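Local coordinates for uncharacterized protein (PDB 4XG0) that probably phosphorylates an acid sugar with ATP, as a member of the DUF1537 kinase family of acid-sugar catabolic pathways, at residues S80-A88 with V111-E122; T41-W50 with A243-Q254. One frame throughout, in Å; residues are numbered along the deposited sequence.

Contact 1 (S80-A88 with V111-E122). With CIT (citric acid), chain B.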
loop_
_atom_site.group_PDB
_atom_site.type_symbol
_atom_site.label_atom_id
_atom_site.label_comp_id
_atom_site.label_asym_id
_atom_site.label_seq_id
_atom_site.Cartn_x
_atom_site.Cartn_y
_atom_site.Cartn_z
ATOM N N SER A 80 3.653 13.047 23.979
ATOM C CA SER A 80 4.561 12.440 24.955
ATOM C C SER A 80 6.053 12.613 24.667
ATOM O O SER A 80 6.884 12.153 25.466
ATOM C CB SER A 80 4.252 10.952 25.049
ATOM O OG SER A 80 4.411 10.342 23.781
ATOM N N ARG A 81 6.413 13.296 23.580
ATOM C CA ARG A 81 7.827 13.395 23.174
ATOM C C ARG A 81 8.737 14.063 24.235
ATOM O O ARG A 81 9.856 13.592 24.493
ATOM C CB ARG A 81 7.945 14.131 21.842
ATOM C CG ARG A 81 9.338 14.065 21.225
ATOM C CD ARG A 81 9.347 14.691 19.853
ATOM N NE ARG A 81 8.676 13.847 18.867
ATOM C CZ ARG A 81 8.669 14.073 17.562
ATOM N NH1 ARG A 81 8.028 13.239 16.754
ATOM N NH2 ARG A 81 9.300 15.122 17.048
ATOM N N PRO A 82 8.259 15.148 24.873
ATOM C CA PRO A 82 9.096 15.765 25.917
ATOM C C PRO A 82 8.861 15.225 27.329
ATOM O O PRO A 82 9.402 15.799 28.282
ATOM C CB PRO A 82 8.681 17.232 25.861
ATOM C CG PRO A 82 7.230 17.181 25.476
ATOM C CD PRO A 82 7.077 15.975 24.564
ATOM N N LEU A 83 8.091 14.151 27.480
ATOM C CA LEU A 83 7.809 13.611 28.814
ATOM C C LEU A 83 8.903 12.679 29.304
ATOM O O LEU A 83 9.715 12.204 28.524
ATOM C CB LEU A 83 6.492 12.843 28.829
ATOM C CG LEU A 83 5.228 13.685 28.612
ATOM C CD1 LEU A 83 3.977 12.836 28.821
ATOM C CD2 LEU A 83 5.214 14.910 29.524
ATOM N N ALA A 84 8.893 12.394 30.604
ATOM C CA ALA A 84 9.802 11.414 31.171
ATOM C C ALA A 84 9.288 10.010 30.884
ATOM O O ALA A 84 8.088 9.799 30.702
ATOM C CB ALA A 84 9.951 11.632 32.668
ATOM N N ALA A 85 10.214 9.054 30.866
ATOM C CA ALA A 85 9.939 7.681 30.434
ATOM C C ALA A 85 8.643 7.081 30.983
ATOM O O ALA A 85 7.758 6.683 30.217
ATOM C CB ALA A 85 11.136 6.768 30.758
ATOM N N ALA A 86 8.517 7.015 32.302
ATOM C CA ALA A 86 7.401 6.307 32.902
ATOM C C ALA A 86 6.075 7.007 32.598
ATOM O O ALA A 86 5.035 6.365 32.544
ATOM C CB ALA A 86 7.601 6.161 34.406
ATOM N N ASP A 87 6.110 8.323 32.424
ATOM C CA ASP A 87 4.889 9.064 32.126
ATOM C C ASP A 87 4.516 8.845 30.667
ATOM O O ASP A 87 3.345 8.699 30.338
ATOM C CB ASP A 87 5.078 10.555 32.377
ATOM C CG ASP A 87 5.371 10.855 33.821
ATOM O OD1 ASP A 87 4.818 10.144 34.675
ATOM O OD2 ASP A 87 6.167 11.772 34.086
ATOM N N ALA A 88 5.529 8.845 29.814
ATOM C CA ALA A 88 5.345 8.622 28.382
ATOM C C ALA A 88 4.796 7.216 28.158
ATOM O O ALA A 88 3.848 7.022 27.400
ATOM C CB ALA A 88 6.684 8.790 27.666
ATOM N N VAL A 111 6.737 7.679 15.232
ATOM C CA VAL A 111 7.783 8.319 16.007
ATOM C C VAL A 111 8.573 9.335 15.168
ATOM O O VAL A 111 8.362 9.457 13.960
ATOM C CB VAL A 111 8.747 7.253 16.601
ATOM C CG1 VAL A 111 7.996 6.339 17.568
ATOM C CG2 VAL A 111 9.350 6.441 15.497
ATOM N N ASP A 112 9.416 10.122 15.844
ATOM C CA ASP A 112 10.371 11.006 15.186
ATOM C C ASP A 112 11.329 10.146 14.367
ATOM O O ASP A 112 11.849 9.118 14.862
ATOM C CB ASP A 112 11.149 11.791 16.274
ATOM C CG ASP A 112 12.122 12.854 15.713
ATOM O OD1 ASP A 112 11.784 13.602 14.758
ATOM O OD2 ASP A 112 13.237 12.980 16.319
ATOM N N SER A 113 11.593 10.589 13.147
ATOM C CA SER A 113 12.632 9.970 12.325
ATOM C C SER A 113 13.975 10.056 12.998
ATOM O O SER A 113 14.821 9.203 12.747
ATOM C CB SER A 113 12.747 10.602 10.936
ATOM O OG SER A 113 13.085 11.962 11.005
ATOM N N THR A 114 14.185 11.107 13.797
ATOM C CA THR A 114 15.464 11.270 14.468
ATOM C C THR A 114 15.478 10.836 15.931
ATOM O O THR A 114 16.362 11.254 16.692
ATOM C CB THR A 114 16.030 12.703 14.294
ATOM O OG1 THR A 114 15.020 13.685 14.563
ATOM C CG2 THR A 114 16.585 12.888 12.881
ATOM N N LEU A 115 14.546 9.961 16.314
ATOM C CA LEU A 115 14.601 9.240 17.601
ATOM C C LEU A 115 14.334 10.050 18.868
ATOM O O LEU A 115 14.532 9.516 19.946
ATOM C CB LEU A 115 15.975 8.573 17.797
ATOM C CG LEU A 115 16.545 7.859 16.585
ATOM C CD1 LEU A 115 17.885 7.209 16.932
ATOM C CD2 LEU A 115 15.579 6.804 16.033
ATOM N N ARG A 116 13.917 11.312 18.751
ATOM C CA ARG A 116 13.699 12.127 19.931
ATOM C C ARG A 116 12.477 11.599 20.647
ATOM O O ARG A 116 11.445 11.317 20.019
ATOM C CB ARG A 116 13.531 13.606 19.592
ATOM C CG ARG A 116 14.789 14.259 19.054
ATOM C CD ARG A 116 14.511 15.624 18.453
ATOM N NE ARG A 116 13.682 15.537 17.252
ATOM C CZ ARG A 116 13.166 16.583 16.602
ATOM N NH1 ARG A 116 13.378 17.820 17.043
ATOM N NH2 ARG A 116 12.427 16.398 15.509
ATOM N N GLY A 117 12.607 11.430 21.954
ATOM C CA GLY A 117 11.539 10.934 22.792
ATOM C C GLY A 117 12.003 9.855 23.754
ATOM O O GLY A 117 13.182 9.505 23.778
ATOM N N ALA A 118 11.063 9.342 24.551
ATOM C CA ALA A 118 11.280 8.172 25.397
ATOM C C ALA A 118 11.161 6.912 24.548
ATOM O O ALA A 118 10.230 6.107 24.701
ATOM C CB ALA A 118 10.271 8.146 26.538
ATOM N N PHE A 119 12.134 6.747 23.662
ATOM C CA PHE A 119 12.004 5.868 22.523
ATOM C C PHE A 119 11.732 4.426 22.922
ATOM O O PHE A 119 10.720 3.838 22.490
ATOM C CB PHE A 119 13.266 5.982 21.670
ATOM C CG PHE A 119 13.095 5.575 20.255
ATOM C CD1 PHE A 119 12.471 6.411 19.351
ATOM C CD2 PHE A 119 13.608 4.370 19.797
ATOM C CE1 PHE A 119 12.345 6.014 18.021
ATOM C CE2 PHE A 119 13.468 3.986 18.488
ATOM C CZ PHE A 119 12.858 4.801 17.612
ATOM N N LYS A 120 12.615 3.860 23.759
ATOM C CA LYS A 120 12.472 2.477 24.156
ATOM C C LYS A 120 11.278 2.308 25.056
ATOM O O LYS A 120 10.573 1.322 24.951
ATOM C CB LYS A 120 13.742 1.971 24.903
ATOM C CG LYS A 120 13.632 0.518 25.313
ATOM C CD LYS A 120 14.894 0.103 26.194
ATOM C CE LYS A 120 14.683 -1.200 26.935
ATOM N NZ LYS A 120 14.431 -2.343 26.019
ATOM N N ALA A 121 11.040 3.272 25.932
ATOM C CA ALA A 121 9.992 3.119 26.939
ATOM C C ALA A 121 8.633 2.971 26.248
ATOM O O ALA A 121 7.838 2.104 26.599
ATOM C CB ALA A 121 9.991 4.313 27.915
ATOM N N GLU A 122 8.416 3.793 25.231
ATOM C CA GLU A 122 7.101 3.836 24.545
ATOM C C GLU A 122 6.944 2.593 23.686
ATOM O O GLU A 122 5.864 2.011 23.630
ATOM C CB GLU A 122 6.935 5.109 23.706
ATOM C CG GLU A 122 6.821 6.403 24.509
ATOM C CD GLU A 122 6.320 7.562 23.657
ATOM O OE1 GLU A 122 5.858 7.285 22.533
ATOM O OE2 GLU A 122 6.367 8.736 24.099
HETATM C C1 CIT B . 10.403 13.817 11.373
HETATM O O1 CIT B . 9.965 12.696 11.738
HETATM O O2 CIT B . 11.591 13.978 11.009
HETATM C C2 CIT B . 9.503 15.029 11.323
HETATM C C3 CIT B . 8.926 15.308 12.703
HETATM O O7 CIT B . 9.967 15.499 13.710
HETATM C C4 CIT B . 8.136 16.601 12.606
HETATM C C5 CIT B . 7.567 16.929 13.962
HETATM O O3 CIT B . 6.937 16.032 14.575
HETATM O O4 CIT B . 7.685 18.102 14.427
HETATM C C6 CIT B . 8.060 14.136 13.110
HETATM O O5 CIT B . 8.332 13.499 14.177
HETATM O O6 CIT B . 7.089 13.785 12.373
#
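Arg81 reaches along the loop 112-117 and ends on Asp112 and a bound citrate. From CB, a chi1 of -170° sends CG away from the backbone N and along the other segment, 3.7 Å from Arg116 O, and CD and NE keep close to the same carbonyl. NE is paired with Asp33. A bend at chi3 then turns the guanidinium so that Asp112 CB lies over one face, toward the rim. NH1 donates to citrate O5 at 2.6 Å, nearly straight (167°), while NH2 makes a weak bond to the citrate hydroxyl O7. Asp112 OD1 is 3.7 Å from Arg81 NH2 but well out of the guanidinium plane, a long ion pair in which charge alone acts.

Asp112 is gripped more firmly by Arg116, which comes side-on: NE gives OD2 a 2.8 Å bond and NH2 meets OD1. OD2 also accepts from Arg116 N and Thr114 OG1, so three donors converge on it, while OD1 takes the hydroxyl of citrate O7. Ser113 holds one citrate carboxylate through N to O1 and OG to O2. Lys110 NZ also bonds to the citrate. The citrate probably came from the crystallisation liquor; its place in the sugar-binding domain is consistent with an acid-substrate pocket.

Away from the ligand, Ser80 OG donates to Glu122 OE2 at 2.6 Å, from above the carboxylate plane, and Glu122 OE1 pairs with Lys109. Gly117 CA touches Arg81 O in a CA-H...O contact. Small side chains finish the joint, Ala88 CB on Ala118 CB at 3.8 Å and Ala85 on Ala121. The contact thus joins the starts of helices 85-101 and 119-130, which follow strands 73-77 and 106-110 of the parallel sheet, with helix 179-183 packed against Phe119.

Contact 2 (T41-W50 with A243-Q254). With SO4 (sulfate ion), chain D.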
loop_
_atom_site.group_PDB
_atom_site.type_symbol
_atom_site.label_atom_id
_atom_site.label_comp_id
_atom_site.label_asym_id
_atom_site.label_seq_id
_atom_site.Cartn_x
_atom_site.Cartn_y
_atom_site.Cartn_z
ATOM N N THR A 41 0.865 11.625 9.272
ATOM C CA THR A 41 0.697 10.193 8.996
ATOM C C THR A 41 -0.749 9.915 8.606
ATOM O O THR A 41 -1.032 9.240 7.617
ATOM C CB THR A 41 1.089 9.294 10.192
ATOM O OG1 THR A 41 0.275 9.605 11.326
ATOM C CG2 THR A 41 2.552 9.509 10.518
ATOM N N ALA A 42 -1.670 10.506 9.351
ATOM C CA ALA A 42 -3.087 10.306 9.041
ATOM C C ALA A 42 -3.435 10.706 7.610
ATOM O O ALA A 42 -4.222 10.015 6.962
ATOM C CB ALA A 42 -3.935 11.041 10.006
ATOM N N VAL A 43 -2.885 11.806 7.100
ATOM C CA VAL A 43 -3.264 12.214 5.723
ATOM C C VAL A 43 -2.759 11.193 4.703
ATOM O O VAL A 43 -3.364 10.963 3.677
ATOM C CB VAL A 43 -2.801 13.633 5.404
ATOM C CG1 VAL A 43 -3.198 14.017 3.934
ATOM C CG2 VAL A 43 -3.493 14.595 6.336
ATOM N N GLN A 44 -1.652 10.523 5.028
ATOM C CA GLN A 44 -1.198 9.463 4.139
ATOM C C GLN A 44 -2.158 8.329 4.009
ATOM O O GLN A 44 -2.265 7.740 2.947
ATOM C CB GLN A 44 0.197 8.997 4.526
ATOM C CG GLN A 44 1.206 10.091 4.333
ATOM C CD GLN A 44 1.200 10.659 2.882
ATOM O OE1 GLN A 44 1.216 9.920 1.909
ATOM N NE2 GLN A 44 1.156 11.964 2.762
ATOM N N PHE A 45 -2.868 7.988 5.100
ATOM C CA PHE A 45 -3.914 6.987 4.997
ATOM C C PHE A 45 -5.107 7.466 4.218
ATOM O O PHE A 45 -5.648 6.700 3.439
ATOM C CB PHE A 45 -4.288 6.422 6.376
ATOM C CG PHE A 45 -3.242 5.517 6.928
ATOM C CD1 PHE A 45 -2.046 6.008 7.366
ATOM C CD2 PHE A 45 -3.456 4.148 6.927
ATOM C CE1 PHE A 45 -1.086 5.149 7.865
ATOM C CE2 PHE A 45 -2.475 3.288 7.422
ATOM C CZ PHE A 45 -1.322 3.785 7.854
ATOM N N VAL A 46 -5.506 8.724 4.397
ATOM C CA VAL A 46 -6.576 9.304 3.601
ATOM C C VAL A 46 -6.258 9.231 2.106
ATOM O O VAL A 46 -7.143 8.958 1.258
ATOM C CB VAL A 46 -6.753 10.764 3.963
ATOM C CG1 VAL A 46 -7.659 11.462 2.933
ATOM C CG2 VAL A 46 -7.312 10.909 5.361
ATOM N N ARG A 47 -4.994 9.484 1.778
ATOM C CA ARG A 47 -4.538 9.550 0.387
ATOM C C ARG A 47 -4.531 8.182 -0.269
ATOM O O ARG A 47 -4.626 8.074 -1.509
ATOM C CB ARG A 47 -3.185 10.301 0.265
ATOM C CG ARG A 47 -3.347 11.723 0.593
ATOM C CD ARG A 47 -2.095 12.541 0.434
ATOM N NE ARG A 47 -2.453 13.930 0.147
ATOM C CZ ARG A 47 -1.596 14.949 0.167
ATOM N NH1 ARG A 47 -2.030 16.175 -0.112
ATOM N NH2 ARG A 47 -0.316 14.743 0.469
ATOM N N ALA A 48 -4.572 7.122 0.531
ATOM C CA ALA A 48 -4.693 5.741 0.036
ATOM C C ALA A 48 -6.131 5.171 0.085
ATOM O O ALA A 48 -6.382 3.971 -0.136
ATOM C CB ALA A 48 -3.725 4.880 0.776
ATOM N N GLY A 49 -7.069 6.061 0.390
ATOM C CA GLY A 49 -8.470 5.741 0.379
ATOM C C GLY A 49 -9.166 5.439 1.684
ATOM O O GLY A 49 -10.374 5.236 1.696
ATOM N N TRP A 50 -8.410 5.382 2.769
ATOM C CA TRP A 50 -8.980 5.073 4.078
ATOM C C TRP A 50 -9.766 6.243 4.674
ATOM O O TRP A 50 -9.269 7.362 4.741
ATOM C CB TRP A 50 -7.879 4.696 5.044
ATOM C CG TRP A 50 -7.101 3.457 4.705
ATOM C CD1 TRP A 50 -5.847 3.397 4.110
ATOM C CD2 TRP A 50 -7.483 2.101 4.962
ATOM N NE1 TRP A 50 -5.474 2.084 3.988
ATOM C CE2 TRP A 50 -6.428 1.275 4.519
ATOM C CE3 TRP A 50 -8.599 1.501 5.557
ATOM C CZ2 TRP A 50 -6.478 -0.139 4.632
ATOM C CZ3 TRP A 50 -8.646 0.092 5.663
ATOM C CH2 TRP A 50 -7.564 -0.701 5.223
ATOM N N ALA A 243 4.542 5.476 6.584
ATOM C CA ALA A 243 3.089 5.712 6.565
ATOM C C ALA A 243 2.363 5.324 5.291
ATOM O O ALA A 243 1.461 4.477 5.312
ATOM C CB ALA A 243 2.779 7.155 6.957
ATOM N N ALA A 244 2.708 5.920 4.160
ATOM C CA ALA A 244 2.010 5.589 2.926
ATOM C C ALA A 244 2.235 4.115 2.508
ATOM O O ALA A 244 1.314 3.427 2.106
ATOM C CB ALA A 244 2.405 6.536 1.855
ATOM N N PRO A 245 3.473 3.607 2.621
ATOM C CA PRO A 245 3.678 2.192 2.316
ATOM C C PRO A 245 2.755 1.276 3.126
ATOM O O PRO A 245 2.214 0.341 2.552
ATOM C CB PRO A 245 5.170 1.977 2.701
ATOM C CG PRO A 245 5.760 3.315 2.434
ATOM C CD PRO A 245 4.737 4.319 2.874
ATOM N N LEU A 246 2.540 1.568 4.398
ATOM C CA LEU A 246 1.688 0.734 5.225
ATOM C C LEU A 246 0.228 0.922 4.831
ATOM O O LEU A 246 -0.516 -0.056 4.736
ATOM C CB LEU A 246 1.865 1.059 6.699
ATOM C CG LEU A 246 3.168 0.579 7.302
ATOM C CD1 LEU A 246 3.409 1.219 8.700
ATOM C CD2 LEU A 246 3.182 -0.995 7.344
ATOM N N ALA A 247 -0.172 2.171 4.635
ATOM C CA ALA A 247 -1.547 2.434 4.106
ATOM C C ALA A 247 -1.840 1.601 2.863
ATOM O O ALA A 247 -2.926 0.998 2.714
ATOM C CB ALA A 247 -1.719 3.898 3.810
ATOM N N ARG A 248 -0.897 1.582 1.913
ATOM C CA ARG A 248 -1.051 0.807 0.719
ATOM C C ARG A 248 -1.010 -0.725 0.918
ATOM O O ARG A 248 -1.804 -1.468 0.327
ATOM C CB ARG A 248 -0.001 1.239 -0.317
ATOM C CG ARG A 248 -0.177 2.661 -0.836
ATOM C CD ARG A 248 0.702 2.953 -2.019
ATOM N NE ARG A 248 2.066 3.205 -1.579
ATOM C CZ ARG A 248 2.564 4.419 -1.340
ATOM N NH1 ARG A 248 3.819 4.531 -0.939
ATOM N NH2 ARG A 248 1.810 5.508 -1.460
ATOM N N VAL A 249 -0.105 -1.212 1.763
ATOM C CA VAL A 249 -0.007 -2.638 1.911
ATOM C C VAL A 249 -1.240 -3.188 2.611
ATOM O O VAL A 249 -1.785 -4.199 2.209
ATOM C CB VAL A 249 1.267 -3.022 2.685
ATOM C CG1 VAL A 249 1.175 -4.466 3.096
ATOM C CG2 VAL A 249 2.463 -2.795 1.780
ATOM N N TRP A 250 -1.694 -2.478 3.627
ATOM C CA TRP A 250 -2.866 -2.904 4.362
ATOM C C TRP A 250 -4.144 -2.776 3.508
ATOM O O TRP A 250 -5.076 -3.576 3.644
ATOM C CB TRP A 250 -2.970 -2.125 5.666
ATOM C CG TRP A 250 -2.015 -2.640 6.742
ATOM C CD1 TRP A 250 -1.499 -3.904 6.840
ATOM C CD2 TRP A 250 -1.472 -1.902 7.851
ATOM N NE1 TRP A 250 -0.655 -3.990 7.946
ATOM C CE2 TRP A 250 -0.634 -2.782 8.574
ATOM C CE3 TRP A 250 -1.615 -0.585 8.304
ATOM C CZ2 TRP A 250 0.052 -2.388 9.717
ATOM C CZ3 TRP A 250 -0.954 -0.199 9.420
ATOM C CH2 TRP A 250 -0.113 -1.103 10.125
ATOM N N ALA A 251 -4.183 -1.795 2.611
ATOM C CA ALA A 251 -5.271 -1.720 1.638
ATOM C C ALA A 251 -5.219 -2.908 0.647
ATOM O O ALA A 251 -6.232 -3.498 0.295
ATOM C CB ALA A 251 -5.178 -0.386 0.878
ATOM N N GLY A 252 -4.020 -3.267 0.195
ATOM C CA GLY A 252 -3.869 -4.355 -0.743
ATOM C C GLY A 252 -4.380 -5.668 -0.180
ATOM O O GLY A 252 -4.809 -6.549 -0.910
ATOM N N GLY A 253 -4.308 -5.788 1.144
ATOM C CA GLY A 253 -4.806 -6.978 1.810
ATOM C C GLY A 253 -6.306 -7.077 1.703
ATOM O O GLY A 253 -6.878 -8.160 1.882
ATOM N N GLN A 254 -6.952 -5.966 1.370
ATOM C CA GLN A 254 -8.403 -5.956 1.149
ATOM C C GLN A 254 -8.827 -6.131 -0.321
ATOM O O GLN A 254 -10.013 -6.196 -0.602
ATOM C CB GLN A 254 -8.989 -4.646 1.690
ATOM C CG GLN A 254 -8.689 -4.419 3.157
ATOM C CD GLN A 254 -9.250 -5.548 3.989
ATOM O OE1 GLN A 254 -10.410 -5.929 3.817
ATOM N NE2 GLN A 254 -8.434 -6.101 4.870
HETATM S S SO4 D . 4.258 8.410 -1.297
HETATM O O1 SO4 D . 5.108 7.256 -0.906
HETATM O O2 SO4 D . 4.150 9.453 -0.259
HETATM O O3 SO4 D . 2.885 7.958 -1.559
HETATM O O4 SO4 D . 4.808 9.059 -2.493
#
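Phe45 lays one ring face on Ala247, whose CB stands 3.7 Å from the ring centroid and 16° off the normal, a CH-pi contact. Its CG lies anti to the carbonyl carbon, which carries the ring across to helix 243-252, where it sits as a knob among Ala243, Leu246, Ala247 and Trp250. Phe45 and Trp250 meet edge to edge, CE2 to CE3, at 4.1 Å.

Trp50 approaches the same helix farther along, edge first. Its NE1 donates to Ala247 O at 3.0 Å, almost straight (176°), with the oxygen in the indole plane. Ala251 N reaches that carbonyl from the opposite face of its plane, so the indole bond is added to the helix's own bond. Farther round the rim, CZ2 meets Ala251 N at 3.5 Å and runs beside the backbone of Trp250. Ala48 sets its CB 3.8 Å from Ala247 CB.

Gln44 bends at chi2 and brings OE1 to 3.6 Å from Ala244 CB. Near this margin Arg248 binds a sulfate, probably from the crystallisation liquor, through NH1 to O1 and NH2 to O3.

With Ala243 and Ala247 facing the other helix, the axes approach to 8.4 Å, crossing at -36°. Helix 41-47 ends in a Schellman motif with Gly49 as C-prime, and the turn delivers Trp50. Two helices running in the same general direction, with Thr41 and Phe45 touching Ile30 of the sheet beneath, are characteristic of an alpha/beta domain in which helices cover a parallel sheet.

Overall arrangement
Both contacts belong to the domain built on the eight-stranded parallel sheet, but they lie about 25 Å apart between centres, and their nearest atoms are about 7 Å apart. Contact 2 is the buried one, 6 Å from the centre of the chain, where two helices widely separated in sequence pack through aromatic rings and alanines; the single hydrogen bond across its segments comes from the turn after the first helix. Contact 1, 27 Å out and partly buried, joins loops and the first turns of two helices, and charge dominates it. Strand 106-110 connects them: segment 111-122 begins just after its end, while Thr41, Ala243 and Trp250 of contact 2 rest against it. Each contact holds an anion, citrate spanning several residues and sulfate at the margin.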